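Local atomic coordinates of STING-associated CdnE c-di-GMP synthase (Flavobacteriaceae, PDB entry 6WT8), a protein that synthesises the cyclic dinucleotide second messenger c-di-GMP, probably as the nucleotidyltransferase that signals to STING in a bacterial CBASS defence system. Residues V131-T134 with E135-L138; Y160-L163 with K164-V168. One frame throughout, in Å; residues are numbered along the deposited sequence.

Both contacts are local, each within one unbroken run of chain: contact 1 joins the end of a loop to the first turn of helix 134-146, and contact 2 lies within the next helix, 154-172. Their centres are about 41 Å apart and their nearest atoms about 29 Å, so neither touches the other. Contact 1 is a surface arrangement about 31 Å from the centre of the chain, with helix 206-211 beside it. Contact 2, about 27 Å from that centre, is partly buried: its Ser165 reaches Gln109 on strand 106-112 of the mixed sheet. Neither contact includes a nucleotide or a metal; contact 2 joins successive turns of one helix.

Contact 1 (V131-T134 with E135-L138)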
loop_
_atom_site.group_PDB
_atom_site.type_symbol
_atom_site.label_atom_id
_atom_site.label_comp_id
_atom_site.label_asym_id
_atom_site.label_seq_id
_atom_site.Cartn_x
_atom_site.Cartn_y
_atom_site.Cartn_z
ATOM N N VAL A 131 -4.415 29.867 -14.305
ATOM C CA VAL A 131 -4.696 29.115 -13.089
ATOM C C VAL A 131 -3.442 28.457 -12.543
ATOM O O VAL A 131 -3.524 27.717 -11.567
ATOM C CB VAL A 131 -5.783 28.043 -13.326
ATOM C CG1 VAL A 131 -7.117 28.707 -13.731
ATOM C CG2 VAL A 131 -5.352 27.015 -14.403
ATOM N N LEU A 132 -2.307 28.650 -13.195
ATOM C CA LEU A 132 -1.093 27.907 -12.832
ATOM C C LEU A 132 -0.151 28.788 -12.016
ATOM O O LEU A 132 0.050 29.960 -12.343
ATOM C CB LEU A 132 -0.367 27.423 -14.074
ATOM C CG LEU A 132 -1.115 26.378 -14.897
ATOM C CD1 LEU A 132 -0.235 25.933 -16.054
ATOM C CD2 LEU A 132 -1.511 25.235 -14.019
ATOM N N LYS A 133 0.426 28.219 -10.956
ATOM C CA LYS A 133 1.519 28.901 -10.278
ATOM C C LYS A 133 2.709 29.029 -11.221
ATOM O O LYS A 133 2.879 28.230 -12.150
ATOM C CB LYS A 133 1.883 28.124 -9.006
ATOM C CG LYS A 133 0.683 28.042 -8.042
ATOM C CD LYS A 133 1.035 27.380 -6.706
ATOM C CE LYS A 133 0.825 25.878 -6.776
ATOM N NZ LYS A 133 1.060 25.180 -5.460
ATOM N N THR A 134 3.545 30.057 -10.998
ATOM C CA THR A 134 4.684 30.265 -11.890
ATOM C C THR A 134 5.626 29.068 -11.881
ATOM O O THR A 134 6.173 28.708 -12.922
ATOM C CB THR A 134 5.456 31.562 -11.547
ATOM O OG1 THR A 134 5.718 31.629 -10.140
ATOM C CG2 THR A 134 4.605 32.811 -11.898
ATOM N N GLU A 135 5.805 28.429 -10.730
ATOM C CA GLU A 135 6.684 27.267 -10.708
ATOM C C GLU A 135 6.087 26.117 -11.521
ATOM O O GLU A 135 6.821 25.358 -12.159
ATOM C CB GLU A 135 6.952 26.850 -9.261
ATOM C CG GLU A 135 5.722 26.666 -8.388
ATOM C CD GLU A 135 5.331 27.929 -7.591
ATOM O OE1 GLU A 135 5.291 29.042 -8.182
ATOM O OE2 GLU A 135 5.060 27.796 -6.364
ATOM N N GLU A 136 4.757 26.002 -11.539
ATOM C CA GLU A 136 4.140 24.936 -12.328
ATOM C C GLU A 136 4.307 25.219 -13.811
ATOM O O GLU A 136 4.529 24.295 -14.612
ATOM C CB GLU A 136 2.654 24.824 -12.001
ATOM C CG GLU A 136 2.335 24.351 -10.598
ATOM C CD GLU A 136 0.834 24.424 -10.296
ATOM O OE1 GLU A 136 0.113 25.355 -10.768
ATOM O OE2 GLU A 136 0.359 23.599 -9.518
ATOM N N ILE A 137 4.176 26.490 -14.193
ATOM C CA ILE A 137 4.401 26.840 -15.593
ATOM C C ILE A 137 5.815 26.485 -16.017
ATOM O O ILE A 137 6.038 25.862 -17.060
ATOM C CB ILE A 137 4.132 28.331 -15.827
ATOM C CG1 ILE A 137 2.679 28.683 -15.445
ATOM C CG2 ILE A 137 4.482 28.665 -17.267
ATOM C CD1 ILE A 137 2.375 30.192 -15.394
ATOM N N LEU A 138 6.795 26.831 -15.185
ATOM C CA LEU A 138 8.179 26.554 -15.561
ATOM C C LEU A 138 8.442 25.052 -15.663
ATOM O O LEU A 138 9.139 24.592 -16.582
ATOM C CB LEU A 138 9.108 27.205 -14.548
ATOM C CG LEU A 138 9.017 28.733 -14.712
ATOM C CD1 LEU A 138 9.795 29.486 -13.636
ATOM C CD2 LEU A 138 9.419 29.197 -16.124
HETATM O O HOH W 1 2.604 22.770 -6.971
#
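Lys133 N donates to Glu136 OE1 at 2.9 Å, and this bond identifies the start of helix 134-146, because Lys133 occupies the N-cap position and Glu136 lies three residues on. The N-H...O angle is 150°, and the donor meets the oxygen on its anti side, 34° out of the carboxylate plane. Glu136 gets there by leaving its backbone with CG anti to the carbonyl carbon and then running extended back toward the preceding loop. The same oxygen is approached by Leu132, whose CD2 lies 3.6 Å from Glu136 OE1 and whose side chain crosses that of the glutamate at about a right angle. Lys133 bends at chi3 (-90°), which brings its aliphatic CE within 3.6 Å of Glu136 OE2. Its NZ stays 4.4 Å from Glu136 OE2, too far for a salt bridge, and one water spans the two groups through weak bonds. The carboxylate thus bonds the backbone amide directly, while the lysine ammonium is probably held only by longer-range attraction and the water.

Next to these polar bonds, Leu132 CB packs on Ile137 CG1 at 3.6 Å, an apolar contact between residues five apart that joins the loop to the first turn. Backbone bonds of helical spacing confirm where the turn begins: Ile137 N reaches Lys133 O at 3.0 Å, and Leu138 N reaches Thr134 O at 3.0 Å. Leu132 and Glu136 also touch Lys210 of helix 206-211, which places this end of the helix beside its neighbour. Glutamate bonding back to the N-cap amide supplies one half of a capping box, and the Leu132-Ile137 pair, one residue before the cap and four after it, is the hydrophobic staple of a helix N-terminus.

Contact 2 (Y160-L163 with K164-V168); sequences YVRL and KSELV
Within helix 154-172, residues Tyr160, Val161 and Arg162 each meet the residue four places on, in an intrahelical contact whose buried side faces helix 60-81 and strand 184-189. The evidence is clearest at Val161 O, which accepts both Ser165 N at 2.9 Å and Ser165 OG at 2.7 Å. The two donors come from opposite faces of the carbonyl plane, the hydroxyl standing 36° out of it. Ser165 OG is also bonded to Gln109 on strand 106-112, so the serine ties the helix to the mixed sheet.

The i to i+4 spacing of the alpha-helix puts three different kinds of pair on successive positions: a serine bonded back to a backbone carbonyl, a salt bridge and a tyrosine-lysine pair. Arg162, its chain bent at chi2 (66°), turns NE to Glu166 OE2 at 2.8 Å. The glutamate uses its anti lone pair and lies at the guanidinium edge, although the two flat groups are turned 65° from each other. Arg162 NH2 adds a weak bond to the same oxygen and a firmer one to Lys180 O. Glu166 OE2 is shared with Lys224, its strongest polar partner, in another salt bridge, and the two cations would probably favour the ionised carboxylate. A leucine in place of Arg162 would probably leave Glu166 with Lys224 as its remaining salt-bridge partner and Lys180 O without its guanidinium donor.

At the exposed side, Tyr160 and Lys164 run alongside each other. Lys164 CD approaches Tyr160 CZ obliquely at 3.6 Å, and the bend at the end of the lysine brings NZ to Tyr160 OH, a weak bond of 3.3 Å.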
loop_
_atom_site.group_PDB
_atom_site.type_symbol
_atom_site.label_atom_id
_atom_site.label_comp_id
_atom_site.label_asym_id
_atom_site.label_seq_id
_atom_site.Cartn_x
_atom_site.Cartn_y
_atom_site.Cartn_z
ATOM N N TYR A 160 12.943 -6.747 -24.178
ATOM C CA TYR A 160 14.357 -7.032 -23.981
ATOM C C TYR A 160 14.718 -7.102 -22.510
ATOM O O TYR A 160 15.399 -8.044 -22.075
ATOM C CB TYR A 160 15.157 -5.942 -24.695
ATOM C CG TYR A 160 16.615 -5.983 -24.451
ATOM C CD1 TYR A 160 17.394 -7.073 -24.833
ATOM C CD2 TYR A 160 17.245 -4.897 -23.845
ATOM C CE1 TYR A 160 18.740 -7.084 -24.599
ATOM C CE2 TYR A 160 18.588 -4.893 -23.619
ATOM C CZ TYR A 160 19.342 -5.977 -23.985
ATOM O OH TYR A 160 20.691 -5.961 -23.761
ATOM N N VAL A 161 14.316 -6.081 -21.734
ATOM C CA VAL A 161 14.651 -6.087 -20.311
ATOM C C VAL A 161 13.993 -7.271 -19.605
ATOM O O VAL A 161 14.632 -7.962 -18.794
ATOM C CB VAL A 161 14.248 -4.744 -19.682
ATOM C CG1 VAL A 161 14.292 -4.833 -18.162
ATOM C CG2 VAL A 161 15.207 -3.651 -20.149
ATOM N N ARG A 162 12.733 -7.583 -19.947
ATOM C CA ARG A 162 12.104 -8.769 -19.350
ATOM C C ARG A 162 12.886 -10.048 -19.639
ATOM O O ARG A 162 13.145 -10.840 -18.731
ATOM C CB ARG A 162 10.665 -8.886 -19.839
ATOM C CG ARG A 162 9.958 -10.262 -19.512
ATOM C CD ARG A 162 9.764 -10.451 -18.012
ATOM N NE ARG A 162 9.367 -11.849 -17.735
ATOM C CZ ARG A 162 8.231 -12.259 -17.158
ATOM N NH1 ARG A 162 7.331 -11.374 -16.739
ATOM N NH2 ARG A 162 8.039 -13.547 -16.962
ATOM N N LEU A 163 13.245 -10.270 -20.898
ATOM C CA LEU A 163 13.921 -11.531 -21.244
ATOM C C LEU A 163 15.345 -11.558 -20.713
ATOM O O LEU A 163 15.818 -12.613 -20.238
ATOM C CB LEU A 163 13.899 -11.760 -22.779
ATOM C CG LEU A 163 12.474 -11.920 -23.346
ATOM C CD1 LEU A 163 12.552 -12.059 -24.857
ATOM C CD2 LEU A 163 11.813 -13.156 -22.763
ATOM N N LYS A 164 16.037 -10.419 -20.765
ATOM C CA LYS A 164 17.384 -10.366 -20.218
ATOM C C LYS A 164 17.372 -10.644 -18.719
ATOM O O LYS A 164 18.235 -11.370 -18.203
ATOM C CB LYS A 164 17.986 -9.009 -20.529
ATOM C CG LYS A 164 19.451 -8.854 -20.176
ATOM C CD LYS A 164 19.858 -7.523 -20.822
ATOM C CE LYS A 164 21.363 -7.293 -20.811
ATOM N NZ LYS A 164 22.037 -8.209 -21.780
ATOM N N SER A 165 16.353 -10.126 -18.034
ATOM C CA SER A 165 16.217 -10.406 -16.605
ATOM C C SER A 165 15.948 -11.870 -16.324
ATOM O O SER A 165 16.475 -12.434 -15.344
ATOM C CB SER A 165 15.050 -9.545 -16.055
ATOM O OG SER A 165 15.361 -8.175 -16.156
ATOM N N GLU A 166 15.102 -12.528 -17.140
ATOM C CA GLU A 166 14.887 -13.967 -16.943
ATOM C C GLU A 166 16.208 -14.725 -17.033
ATOM O O GLU A 166 16.493 -15.609 -16.213
ATOM C CB GLU A 166 13.934 -14.532 -17.991
ATOM C CG GLU A 166 12.541 -13.952 -17.890
ATOM C CD GLU A 166 11.612 -14.550 -18.917
ATOM O OE1 GLU A 166 12.047 -15.415 -19.733
ATOM O OE2 GLU A 166 10.435 -14.135 -18.927
ATOM N N LEU A 167 17.041 -14.371 -18.033
ATOM C CA LEU A 167 18.313 -15.063 -18.215
ATOM C C LEU A 167 19.261 -14.816 -17.050
ATOM O O LEU A 167 19.881 -15.765 -16.545
ATOM C CB LEU A 167 18.964 -14.595 -19.537
ATOM C CG LEU A 167 18.145 -15.036 -20.744
ATOM C CD1 LEU A 167 18.693 -14.279 -22.000
ATOM C CD2 LEU A 167 18.197 -16.514 -21.011
ATOM N N VAL A 168 19.413 -13.553 -16.637
ATOM C CA VAL A 168 20.333 -13.242 -15.538
ATOM C C VAL A 168 19.872 -13.899 -14.250
ATOM O O VAL A 168 20.666 -14.515 -13.522
ATOM C CB VAL A 168 20.427 -11.719 -15.379
ATOM C CG1 VAL A 168 21.126 -11.369 -14.052
ATOM C CG2 VAL A 168 21.184 -11.183 -16.519
HETATM O O HOH W 2 14.794 -15.244 -21.556
#